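Local coordinates for protein D-galactonate dehydratase family member RspA (Pantoea ananatis, PDB 3T6C) that dehydrates D-gluconate to 2-dehydro-3-deoxy-D-gluconate with low activity in vitro, using one magnesium ion per subunit, and belongs to the mandelate racemase/muconate lactonizing enzyme family, at residues T280-L283 with K284-R287; I257-A260 with K261-P265. One frame throughout, in Å; residues are numbered along the deposited sequence.

Contact 1: residues T280-L283 with K284-R287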
ATOM      1  N   THR A 280       2.610 -18.198  -6.391  1.00 10.39           N
ATOM      2  CA  THR A 280       1.455 -17.290  -6.511  1.00  9.90           C
ATOM      3  C   THR A 280       1.728 -15.796  -6.319  1.00 10.31           C
ATOM      4  O   THR A 280       1.029 -14.983  -6.903  1.00 10.27           O
ATOM      5  CB  THR A 280       0.293 -17.696  -5.558  1.00  9.53           C
ATOM      6  OG1 THR A 280       0.784 -17.827  -4.238  1.00 12.73           O
ATOM      7  CG2 THR A 280      -0.333 -19.008  -6.041  1.00 14.35           C
ATOM      8  N   GLU A 281       2.764 -15.418  -5.590  1.00  9.25           N
ATOM      9  CA  GLU A 281       3.073 -13.988  -5.404  1.00  9.65           C
ATOM     10  C   GLU A 281       3.477 -13.320  -6.728  1.00 10.93           C
ATOM     11  O   GLU A 281       3.400 -12.128  -6.843  1.00 15.39           O
ATOM     12  CB  GLU A 281       4.177 -13.838  -4.336  1.00 12.47           C
ATOM     13  CG  GLU A 281       3.597 -14.091  -2.949  1.00 13.79           C
ATOM     14  CD  GLU A 281       4.646 -14.144  -1.838  1.00 18.99           C
ATOM     15  OE1 GLU A 281       5.862 -14.013  -2.128  1.00 14.28           O
ATOM     16  OE2 GLU A 281       4.226 -14.392  -0.678  1.00 18.63           O
ATOM     17  N   TRP A 282       3.873 -14.105  -7.735  1.00  8.19           N
ATOM     18  CA  TRP A 282       4.245 -13.518  -9.003  1.00  6.02           C
ATOM     19  C   TRP A 282       3.025 -13.053  -9.829  1.00  6.94           C
ATOM     20  O   TRP A 282       3.182 -12.343 -10.839  1.00  7.91           O
ATOM     21  CB  TRP A 282       5.044 -14.574  -9.809  1.00  6.62           C
ATOM     22  CG  TRP A 282       6.465 -14.730  -9.325  1.00  7.66           C
ATOM     23  CD1 TRP A 282       6.933 -15.552  -8.298  1.00  7.42           C
ATOM     24  CD2 TRP A 282       7.600 -14.007  -9.824  1.00  7.86           C
ATOM     25  NE1 TRP A 282       8.296 -15.368  -8.182  1.00  7.56           N
ATOM     26  CE2 TRP A 282       8.728 -14.422  -9.078  1.00  8.40           C
ATOM     27  CE3 TRP A 282       7.770 -13.053 -10.834  1.00  7.89           C
ATOM     28  CZ2 TRP A 282      10.017 -13.925  -9.314  1.00  7.58           C
ATOM     29  CZ3 TRP A 282       9.073 -12.554 -11.074  1.00  7.84           C
ATOM     30  CH2 TRP A 282      10.168 -12.985 -10.327  1.00  8.63           C
ATOM     31  N   LEU A 283       1.829 -13.499  -9.465  1.00  7.66           N
ATOM     32  CA  LEU A 283       0.667 -13.104 -10.260  1.00  7.76           C
ATOM     33  C   LEU A 283       0.375 -11.614 -10.100  1.00  7.03           C
ATOM     34  O   LEU A 283      -0.250 -11.062 -11.016  1.00 10.24           O
ATOM     35  CB  LEU A 283      -0.591 -13.952  -9.924  1.00  8.26           C
ATOM     36  CG  LEU A 283      -0.431 -15.376 -10.452  1.00  9.50           C
ATOM     37  CD1 LEU A 283      -1.559 -16.257  -9.850  1.00 12.68           C
ATOM     38  CD2 LEU A 283      -0.519 -15.407 -11.956  1.00 13.95           C
ATOM     39  N   LYS A 284       0.806 -10.968  -9.004  1.00  8.68           N
ATOM     40  CA  LYS A 284       0.620  -9.506  -8.919  1.00  9.33           C
ATOM     41  C   LYS A 284       1.324  -8.832 -10.092  1.00 13.74           C
ATOM     42  O   LYS A 284       0.756  -8.001 -10.805  1.00 14.99           O
ATOM     43  CB  LYS A 284       1.180  -8.984  -7.619  1.00 13.06           C
ATOM     44  CG  LYS A 284       1.118  -7.435  -7.641  1.00 21.56           C
ATOM     45  CD  LYS A 284       1.417  -6.909  -6.229  1.00 31.14           C
ATOM     46  CE  LYS A 284       1.646  -5.417  -6.236  1.00 36.47           C
ATOM     47  NZ  LYS A 284       2.239  -5.004  -4.940  1.00 45.23           N
ATOM     48  N   MET A 285       2.557  -9.230 -10.373  1.00  9.46           N
ATOM     49  CA  MET A 285       3.249  -8.629 -11.485  1.00  8.01           C
ATOM     50  C   MET A 285       2.587  -8.960 -12.810  1.00 10.10           C
ATOM     51  O   MET A 285       2.403  -8.082 -13.688  1.00  9.43           O
ATOM     52  CB  MET A 285       4.702  -9.109 -11.484  1.00  8.62           C
ATOM     53  CG  MET A 285       5.479  -8.518 -12.646  1.00  8.94           C
ATOM     54  SD  MET A 285       7.213  -9.040 -12.602  1.00  9.51           S
ATOM     55  CE  MET A 285       7.802  -8.380 -14.169  1.00  9.33           C
ATOM     56  N   LEU A 286       2.260 -10.240 -13.005  1.00  9.57           N
ATOM     57  CA  LEU A 286       1.607 -10.630 -14.255  1.00  7.80           C
ATOM     58  C   LEU A 286       0.368  -9.775 -14.544  1.00  7.97           C
ATOM     59  O   LEU A 286       0.160  -9.352 -15.697  1.00  8.17           O
ATOM     60  CB  LEU A 286       1.225 -12.108 -14.217  1.00  6.50           C
ATOM     61  CG  LEU A 286       0.720 -12.669 -15.530  1.00  4.86           C
ATOM     62  CD1 LEU A 286       1.060 -14.200 -15.572  1.00  9.03           C
ATOM     63  CD2 LEU A 286      -0.782 -12.501 -15.754  1.00 11.75           C
ATOM     64  N   ARG A 287      -0.470  -9.538 -13.534  1.00  9.19           N
ATOM     65  CA  ARG A 287      -1.752  -8.845 -13.745  1.00  6.57           C
ATOM     66  C   ARG A 287      -1.596  -7.337 -13.893  1.00  8.50           C
ATOM     67  O   ARG A 287      -2.552  -6.667 -14.234  1.00  9.76           O
ATOM     68  CB  ARG A 287      -2.711  -9.217 -12.610  1.00  9.81           C
ATOM     69  CG  ARG A 287      -2.985 -10.715 -12.580  1.00  8.79           C
ATOM     70  CD  ARG A 287      -3.903 -11.157 -13.719  1.00  7.80           C
ATOM     71  NE  ARG A 287      -5.298 -10.956 -13.362  1.00  8.06           N
ATOM     72  CZ  ARG A 287      -6.318 -11.433 -14.068  1.00  5.73           C
ATOM     73  NH1 ARG A 287      -6.112 -12.006 -15.245  1.00  9.10           N
ATOM     74  NH2 ARG A 287      -7.561 -11.377 -13.559  1.00  7.23           N
TER
HETATM   75  O   HOH W   1       4.531 -10.093  -8.389  1.00 16.70           O
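Leu283 O accepts the backbone N-H of Arg287, with Arg287 N at 3.0 Å and an N-H...O angle of 155°. The CG of Arg287 makes a close van der Waals contact with the same atom, 3.2 Å from Leu283 O. The side chain starts beside its own backbone N (chi1 -61°) and then bends at CG and CD. That course sets CB and CG against Leu283 O before the guanidinium group turns to a salt bridge with Asp316. One residue back, Leu286 N donates to Trp282 O at 3.2 Å. These are i to i+4 bonds of the first turn of helix 283-289. A water accepts from Met285 N at 2.9 Å and donates to Glu281 O at 2.8 Å, so it bridges Glu281 O and Met285 N of the same chain where the helix starts.

The side chains sort to different flanks of the turn. Leu283 and Leu286 lie side by side and point the same way, with Leu283 CD2 4.1 Å from Leu286 CD1. They face strand 294-296, Leu283 on Met296 and Leu286 on Ile294. Met285 is fully extended, and its sulfur comes obliquely to the Trp282 ring as a Met-aromatic contact, with Met285 SD 4.3 Å from Trp282 CZ3. The indole NE1 of Trp282 bonds to Asn341 O of a second subunit, and Glu281 OE1 forms salt bridges with Lys313 of the second subunit and Lys307 of a third.

The turn has an apolar side, where its leucines meet strand 294-296, and an interface side, where Glu281 and Trp282 bond to neighbouring subunits. The bridging water gives the Glu281 carbonyl and the Met285 N-H a shared partner at the start of the helix.

Contact 2: residues I257-A260 with K261-P265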
ATOM      1  N   ILE A 257       4.842 -14.542 -17.731  1.00  9.32           N
ATOM      2  CA  ILE A 257       4.317 -13.192 -17.957  1.00  9.45           C
ATOM      3  C   ILE A 257       4.511 -12.852 -19.430  1.00 10.32           C
ATOM      4  O   ILE A 257       3.553 -12.408 -20.096  1.00 10.95           O
ATOM      5  CB  ILE A 257       4.997 -12.164 -17.049  1.00  9.41           C
ATOM      6  CG1 ILE A 257       4.637 -12.486 -15.608  1.00  8.60           C
ATOM      7  CG2 ILE A 257       4.584 -10.729 -17.442  1.00 11.31           C
ATOM      8  CD1 ILE A 257       5.308 -11.594 -14.508  1.00  9.33           C
ATOM      9  N   HIS A 258       5.724 -13.088 -19.978  1.00  8.68           N
ATOM     10  CA  HIS A 258       5.921 -12.810 -21.388  1.00 10.95           C
ATOM     11  C   HIS A 258       4.943 -13.643 -22.270  1.00 10.06           C
ATOM     12  O   HIS A 258       4.317 -13.110 -23.201  1.00 11.79           O
ATOM     13  CB  HIS A 258       7.368 -13.130 -21.779  1.00 13.72           C
ATOM     14  CG  HIS A 258       7.616 -13.002 -23.248  1.00 18.50           C
ATOM     15  ND1 HIS A 258       8.088 -11.848 -23.826  1.00 28.05           N
ATOM     16  CD2 HIS A 258       7.381 -13.868 -24.266  1.00 25.20           C
ATOM     17  CE1 HIS A 258       8.183 -12.023 -25.130  1.00 20.09           C
ATOM     18  NE2 HIS A 258       7.737 -13.228 -25.429  1.00 32.52           N
ATOM     19  N   MET A 259       4.748 -14.928 -21.935  1.00  8.32           N
ATOM     20  CA  MET A 259       3.848 -15.771 -22.704  1.00  9.36           C
ATOM     21  C   MET A 259       2.424 -15.203 -22.621  1.00  8.52           C
ATOM     22  O   MET A 259       1.732 -15.130 -23.663  1.00 10.31           O
ATOM     23  CB  MET A 259       3.866 -17.228 -22.170  1.00 12.38           C
ATOM     24  CG  MET A 259       2.738 -18.110 -22.850  1.00 14.01           C
ATOM     25  SD  MET A 259       2.657 -19.807 -22.167  1.00 15.46           S
ATOM     26  CE  MET A 259       4.076 -20.262 -23.064  1.00 12.82           C
ATOM     27  N   ALA A 260       1.936 -14.851 -21.416  1.00  8.95           N
ATOM     28  CA  ALA A 260       0.579 -14.275 -21.321  1.00  9.81           C
ATOM     29  C   ALA A 260       0.449 -13.035 -22.264  1.00 10.05           C
ATOM     30  O   ALA A 260      -0.552 -12.871 -23.009  1.00 10.70           O
ATOM     31  CB  ALA A 260       0.288 -13.884 -19.855  1.00  9.73           C
ATOM     32  N   LYS A 261       1.447 -12.169 -22.254  1.00  7.76           N
ATOM     33  CA  LYS A 261       1.390 -10.983 -23.121  1.00  7.25           C
ATOM     34  C   LYS A 261       1.428 -11.349 -24.595  1.00  8.51           C
ATOM     35  O   LYS A 261       0.721 -10.742 -25.436  1.00 11.22           O
ATOM     36  CB  LYS A 261       2.566 -10.058 -22.762  1.00 10.57           C
ATOM     37  CG  LYS A 261       2.398  -9.487 -21.352  1.00  9.66           C
ATOM     38  CD  LYS A 261       3.674  -8.829 -20.830  1.00  9.78           C
ATOM     39  CE  LYS A 261       3.995  -7.536 -21.545  1.00 12.37           C
ATOM     40  NZ  LYS A 261       5.289  -6.910 -21.039  1.00 11.72           N
ATOM     41  N   ALA A 262       2.309 -12.292 -24.945  1.00  8.33           N
ATOM     42  CA  ALA A 262       2.463 -12.729 -26.345  1.00  8.03           C
ATOM     43  C   ALA A 262       1.251 -13.396 -26.898  1.00 12.43           C
ATOM     44  O   ALA A 262       1.058 -13.414 -28.118  1.00 13.70           O
ATOM     45  CB  ALA A 262       3.673 -13.668 -26.470  1.00  9.74           C
ATOM     46  N   LEU A 263       0.419 -13.923 -26.010  1.00  9.94           N
ATOM     47  CA  LEU A 263      -0.830 -14.579 -26.461  1.00  8.80           C
ATOM     48  C   LEU A 263      -2.009 -13.624 -26.628  1.00  9.44           C
ATOM     49  O   LEU A 263      -3.043 -14.032 -27.130  1.00 11.13           O
ATOM     50  CB  LEU A 263      -1.182 -15.670 -25.435  1.00  8.77           C
ATOM     51  CG  LEU A 263      -0.256 -16.896 -25.526  1.00  9.53           C
ATOM     52  CD1 LEU A 263      -0.503 -17.851 -24.369  1.00 10.92           C
ATOM     53  CD2 LEU A 263      -0.483 -17.656 -26.852  1.00 13.28           C
ATOM     54  N   GLU A 264      -1.878 -12.400 -26.164  1.00  9.94           N
ATOM     55  CA  GLU A 264      -2.994 -11.440 -26.213  1.00  9.07           C
ATOM     56  C   GLU A 264      -3.626 -11.303 -27.615  1.00 11.91           C
ATOM     57  O   GLU A 264      -4.837 -11.301 -27.702  1.00 13.65           O
ATOM     58  CB  GLU A 264      -2.503 -10.069 -25.688  1.00 12.62           C
ATOM     59  CG  GLU A 264      -2.459 -10.073 -24.185  1.00 10.37           C
ATOM     60  CD  GLU A 264      -1.889  -8.826 -23.564  1.00 13.80           C
ATOM     61  OE1 GLU A 264      -1.801  -7.761 -24.246  1.00 18.54           O
ATOM     62  OE2 GLU A 264      -1.544  -8.883 -22.363  1.00 13.68           O
ATOM     63  N   PRO A 265      -2.826 -11.254 -28.709  1.00 12.86           N
ATOM     64  CA  PRO A 265      -3.489 -11.085 -30.022  1.00 13.66           C
ATOM     65  C   PRO A 265      -4.380 -12.281 -30.396  1.00 16.77           C
ATOM     66  O   PRO A 265      -5.151 -12.143 -31.350  1.00 19.31           O
ATOM     67  CB  PRO A 265      -2.323 -11.073 -31.017  1.00 15.87           C
ATOM     68  CG  PRO A 265      -1.090 -10.749 -30.195  1.00 19.74           C
ATOM     69  CD  PRO A 265      -1.358 -11.215 -28.794  1.00 14.98           C
TER
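Helix 253-262 is the crossover of a beta-alpha-beta unit in the enolase-type barrel, between parallel strands 242-246 and 270-272. This contact is its C-terminal turn. Lys261 N donates to Ile257 O at 3.0 Å, and Ala262 N donates to His258 O at 2.8 Å. Both are regular i to i+4 bonds. Leu263 N continues the i to i+4 pattern to Met259 O at 2.9 Å, but less straight, at 135°. It adds a weak i to i+3 bond, Leu263 N to Ala260 O at 3.3 Å, so one N-H is shared by two carbonyls.

On the inner flank, Met259 and Leu263 run side by side. Met259 CG is 3.6 Å from Leu263 CD1, a close apolar contact. Leu263 CG sits beside its own backbone N (chi1 -73°), which brings Leu263 CG against Met259 O, 3.2 Å away. Both side chains pack on Leu271 of the next strand and on Ile226 of helix 219-237. On another flank, Lys261 lies alongside Ile257, with Lys261 CD 4.0 Å from Ile257 CG2. The lysine chain bends at chi3 (70°), and its NZ hydrogen-bonds to Gln289 of the same chain and to Ser291 of a second subunit. Ala262 CB approaches the His258 ring obliquely, 4.2 Å from His258 NE2.

Beyond the turn, Glu264 OE2 accepts from Ser290 OG and Ser291 N, while Ala260 O accepts from Thr292 OG1. The helix end is therefore tied to the 290-292 loop through both a carboxylate and a main-chain carbonyl. The apolar inner flank binds the turn to the barrel strand, and the methylene part of Lys261 packs along the helix while its ammonium group reaches the subunit interface.

From the N terminus, the chain leaves strand 242-246 and runs through helix 253-262, where contact 2 closes the last helical turn. It then enters strand 270-272 and passes through a loop to contact 1, the first turn of helix 283-289, before strand 294-296. Each contact closes a short local turn. The two follow in series and neither nests nor crosses. They meet in space where successive barrel helices pack together: Ile257 CD1 lies 3.6 Å from Met285 CG. Residues 257-265 thus sit against residues 280-287 on the barrel's outer layer, and both stretches also touch the second subunit.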